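Local coordinates for protein VirX1 (Cyanophage Syn10, PDB 6QGM) that is a viral flavin-dependent halogenase of the tryptophan halogenase family that iodinates diverse substrates, at residues Ala73-Ser78 with Phe157-Asp162. Numbering follows the deposited sequence.
Sequences ATYKNS and FNFDWD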
ATOM      1  N   ALA B  73      15.314 -15.055  37.698  1.00 59.11           N
ATOM      2  CA  ALA B  73      14.896 -13.980  36.780  1.00 59.72           C
ATOM      3  C   ALA B  73      15.286 -12.645  37.401  1.00 60.66           C
ATOM      4  O   ALA B  73      15.332 -12.550  38.642  1.00 64.87           O
ATOM      5  CB  ALA B  73      13.415 -14.052  36.503  1.00 62.56           C
ATOM      6  N   THR B  74      15.605 -11.670  36.556  1.00 58.66           N
ATOM      7  CA  THR B  74      15.733 -10.244  36.925  1.00 57.98           C
ATOM      8  C   THR B  74      14.904  -9.436  35.934  1.00 55.88           C
ATOM      9  O   THR B  74      14.367 -10.051  34.986  1.00 55.66           O
ATOM     10  CB  THR B  74      17.202  -9.809  37.005  1.00 58.24           C
ATOM     11  OG1 THR B  74      17.738  -9.762  35.683  1.00 57.65           O
ATOM     12  CG2 THR B  74      18.028 -10.719  37.884  1.00 58.34           C
ATOM     13  N   TYR B  75      14.782  -8.130  36.181  1.00 55.59           N
ATOM     14  CA  TYR B  75      13.966  -7.182  35.377  1.00 54.28           C
ATOM     15  C   TYR B  75      14.833  -6.558  34.287  1.00 51.31           C
ATOM     16  O   TYR B  75      16.062  -6.477  34.443  1.00 51.30           O
ATOM     17  CB  TYR B  75      13.329  -6.109  36.270  1.00 55.92           C
ATOM     18  CG  TYR B  75      12.123  -6.569  37.046  1.00 56.08           C
ATOM     19  CD1 TYR B  75      10.957  -6.928  36.387  1.00 55.88           C
ATOM     20  CD2 TYR B  75      12.126  -6.624  38.427  1.00 56.71           C
ATOM     21  CE1 TYR B  75       9.825  -7.330  37.077  1.00 56.17           C
ATOM     22  CE2 TYR B  75      11.000  -7.019  39.129  1.00 56.94           C
ATOM     23  CZ  TYR B  75       9.850  -7.377  38.453  1.00 56.07           C
ATOM     24  OH  TYR B  75       8.737  -7.782  39.116  1.00 55.55           O
ATOM     25  N   LYS B  76      14.169  -6.122  33.220  1.00 50.89           N
ATOM     26  CA  LYS B  76      14.798  -5.531  32.013  1.00 49.96           C
ATOM     27  C   LYS B  76      13.938  -4.365  31.499  1.00 50.13           C
ATOM     28  O   LYS B  76      12.780  -4.611  31.097  1.00 51.44           O
ATOM     29  CB  LYS B  76      14.936  -6.615  30.952  1.00 48.73           C
ATOM     30  CG  LYS B  76      15.642  -6.173  29.683  1.00 49.21           C
ATOM     31  CD  LYS B  76      15.259  -7.021  28.496  1.00 50.78           C
ATOM     32  CE  LYS B  76      15.716  -6.422  27.195  1.00 51.06           C
ATOM     33  NZ  LYS B  76      15.177  -7.199  26.063  1.00 52.77           N
ATOM     34  N   ASN B  77      14.504  -3.159  31.479  1.00 49.82           N
ATOM     35  CA  ASN B  77      13.780  -1.909  31.138  1.00 52.21           C
ATOM     36  C   ASN B  77      14.235  -1.372  29.773  1.00 53.94           C
ATOM     37  O   ASN B  77      13.540  -0.488  29.239  1.00 59.39           O
ATOM     38  CB  ASN B  77      13.965  -0.875  32.251  1.00 52.92           C
ATOM     39  CG  ASN B  77      13.192  -1.237  33.498  1.00 52.67           C
ATOM     40  OD1 ASN B  77      13.565  -2.168  34.207  1.00 53.16           O
ATOM     41  ND2 ASN B  77      12.099  -0.530  33.752  1.00 51.89           N
ATOM     42  N   SER B  78      15.328  -1.888  29.215  1.00 51.91           N
ATOM     43  CA  SER B  78      15.973  -1.356  27.995  1.00 52.25           C
ATOM     44  C   SER B  78      16.941  -2.384  27.403  1.00 53.96           C
ATOM     45  O   SER B  78      17.466  -3.223  28.162  1.00 52.52           O
ATOM     46  CB  SER B  78      16.686  -0.056  28.308  1.00 52.74           C
ATOM     47  OG  SER B  78      17.193   0.539  27.120  1.00 54.11           O
ATOM     48  N   PHE B 157       5.369   5.553  31.726  1.00 62.38           N
ATOM     49  CA  PHE B 157       5.960   4.241  32.092  1.00 60.55           C
ATOM     50  C   PHE B 157       4.931   3.436  32.881  1.00 62.89           C
ATOM     51  O   PHE B 157       4.413   3.944  33.891  1.00 63.06           O
ATOM     52  CB  PHE B 157       7.214   4.435  32.940  1.00 60.22           C
ATOM     53  CG  PHE B 157       7.767   3.169  33.550  1.00 60.45           C
ATOM     54  CD1 PHE B 157       8.325   2.174  32.747  1.00 60.71           C
ATOM     55  CD2 PHE B 157       7.731   2.982  34.924  1.00 60.58           C
ATOM     56  CE1 PHE B 157       8.830   1.008  33.312  1.00 60.73           C
ATOM     57  CE2 PHE B 157       8.249   1.823  35.478  1.00 61.14           C
ATOM     58  CZ  PHE B 157       8.794   0.837  34.683  1.00 60.49           C
ATOM     59  N   ASN B 158       4.671   2.207  32.428  1.00 64.61           N
ATOM     60  CA  ASN B 158       3.707   1.255  33.037  1.00 66.22           C
ATOM     61  C   ASN B 158       4.498   0.009  33.460  1.00 65.10           C
ATOM     62  O   ASN B 158       4.841  -0.780  32.582  1.00 66.44           O
ATOM     63  CB  ASN B 158       2.562   0.990  32.059  1.00 66.85           C
ATOM     64  CG  ASN B 158       1.632  -0.143  32.450  1.00 69.63           C
ATOM     65  OD1 ASN B 158       1.983  -1.049  33.214  1.00 71.75           O
ATOM     66  ND2 ASN B 158       0.434  -0.089  31.905  1.00 72.60           N
ATOM     67  N   PHE B 159       4.792  -0.137  34.754  1.00 65.10           N
ATOM     68  CA  PHE B 159       5.695  -1.177  35.311  1.00 62.85           C
ATOM     69  C   PHE B 159       5.369  -2.551  34.697  1.00 63.15           C
ATOM     70  O   PHE B 159       6.293  -3.171  34.144  1.00 60.37           O
ATOM     71  CB  PHE B 159       5.636  -1.176  36.844  1.00 62.23           C
ATOM     72  CG  PHE B 159       6.439  -2.296  37.454  1.00 62.55           C
ATOM     73  CD1 PHE B 159       7.821  -2.210  37.533  1.00 62.91           C
ATOM     74  CD2 PHE B 159       5.824  -3.446  37.918  1.00 64.09           C
ATOM     75  CE1 PHE B 159       8.573  -3.241  38.076  1.00 62.41           C
ATOM     76  CE2 PHE B 159       6.577  -4.479  38.441  1.00 64.55           C
ATOM     77  CZ  PHE B 159       7.950  -4.374  38.523  1.00 63.24           C
ATOM     78  N   ASP B 160       4.114  -2.998  34.784  1.00 64.87           N
ATOM     79  CA  ASP B 160       3.653  -4.331  34.298  1.00 65.57           C
ATOM     80  C   ASP B 160       4.103  -4.592  32.852  1.00 64.44           C
ATOM     81  O   ASP B 160       4.639  -5.688  32.588  1.00 62.80           O
ATOM     82  CB  ASP B 160       2.132  -4.482  34.373  1.00 66.95           C
ATOM     83  CG  ASP B 160       1.666  -5.163  35.652  1.00 71.05           C
ATOM     84  OD1 ASP B 160       2.318  -4.933  36.712  1.00 71.16           O
ATOM     85  OD2 ASP B 160       0.688  -5.965  35.572  1.00 74.40           O
ATOM     86  N   TRP B 161       3.853  -3.638  31.956  1.00 64.93           N
ATOM     87  CA  TRP B 161       3.912  -3.849  30.481  1.00 65.37           C
ATOM     88  C   TRP B 161       5.176  -3.247  29.849  1.00 62.54           C
ATOM     89  O   TRP B 161       5.544  -3.744  28.776  1.00 64.52           O
ATOM     90  CB  TRP B 161       2.633  -3.314  29.834  1.00 66.31           C
ATOM     91  CG  TRP B 161       1.459  -4.166  30.190  1.00 67.49           C
ATOM     92  CD1 TRP B 161       0.601  -3.988  31.235  1.00 70.26           C
ATOM     93  CD2 TRP B 161       1.059  -5.379  29.536  1.00 68.71           C
ATOM     94  NE1 TRP B 161      -0.333  -4.994  31.252  1.00 70.89           N
ATOM     95  CE2 TRP B 161      -0.080  -5.852  30.216  1.00 70.34           C
ATOM     96  CE3 TRP B 161       1.515  -6.072  28.409  1.00 67.64           C
ATOM     97  CZ2 TRP B 161      -0.746  -7.011  29.826  1.00 72.80           C
ATOM     98  CZ3 TRP B 161       0.856  -7.227  28.023  1.00 68.16           C
ATOM     99  CH2 TRP B 161      -0.258  -7.685  28.732  1.00 71.08           C
ATOM    100  N   ASP B 162       5.793  -2.230  30.461  1.00 60.90           N
ATOM    101  CA  ASP B 162       7.015  -1.543  29.962  1.00 59.85           C
ATOM    102  C   ASP B 162       8.259  -2.104  30.645  1.00 58.39           C
ATOM    103  O   ASP B 162       9.357  -1.597  30.357  1.00 60.77           O
ATOM    104  CB  ASP B 162       6.961  -0.030  30.183  1.00 63.39           C
ATOM    105  CG  ASP B 162       5.942   0.674  29.305  1.00 68.10           C
ATOM    106  OD1 ASP B 162       5.546   0.082  28.269  1.00 71.70           O
ATOM    107  OD2 ASP B 162       5.552   1.817  29.669  1.00 75.11           O
TER
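Phe159 turns its ring edge onto one face of Tyr75 in an edge-to-face (T-shaped) pair, with centroids 5.2 Å apart and planes inclined at 63°. The touching atom is the far corner of the phenylalanine, since Phe159 CZ lies 3.6 Å from Tyr75 CZ. The same corner is 3.5 Å from Tyr75 OH, which sits near the plane of the Phe159 ring, at its edge. Over one face of the Phe157 ring lies the backbone Phe159 N, 4.0 Å above the plane and offset toward the rim. Phe159 holds CG anti to its backbone N (chi1 175°), and this carries the ring end toward the strand although its CB sets off in another direction. The phenol oxygen finds its polar partner elsewhere, in a hydrogen bond with Asp64 OD2.

In a second pair, Asn77 crosses Phe157 at about a right angle, its ND2 3.6 Å from Phe157 CE1. Amide and ring planes are 35° apart, and ND2 comes to the ring obliquely. The hydrogen-bond partner of this nitrogen is Asn137 OD1; its meeting with the ring is van der Waals packing. Asn137 ND2 bonds to Asp162 O, so one asparagine links both segments.

Within 157-162 the turn is held by several bonds: Asp162 N to Asn158 O, Asn158 N to Asp162 OD2 (2.9 Å, from above the carboxylate plane), and a weak capping bond from Trp161 N to Asn158 OD1.

Strand 74-76 is an edge strand of a three-stranded antiparallel sheet whose middle strand, 164-168, directly follows the turn; the contact therefore packs the turn leading into 164-168 against the strand paired with it. Helix 518-527 covers Tyr75 through Leu522 and Ile526, and Leu140 of helix 137-143 touches both Asn77 and Phe157.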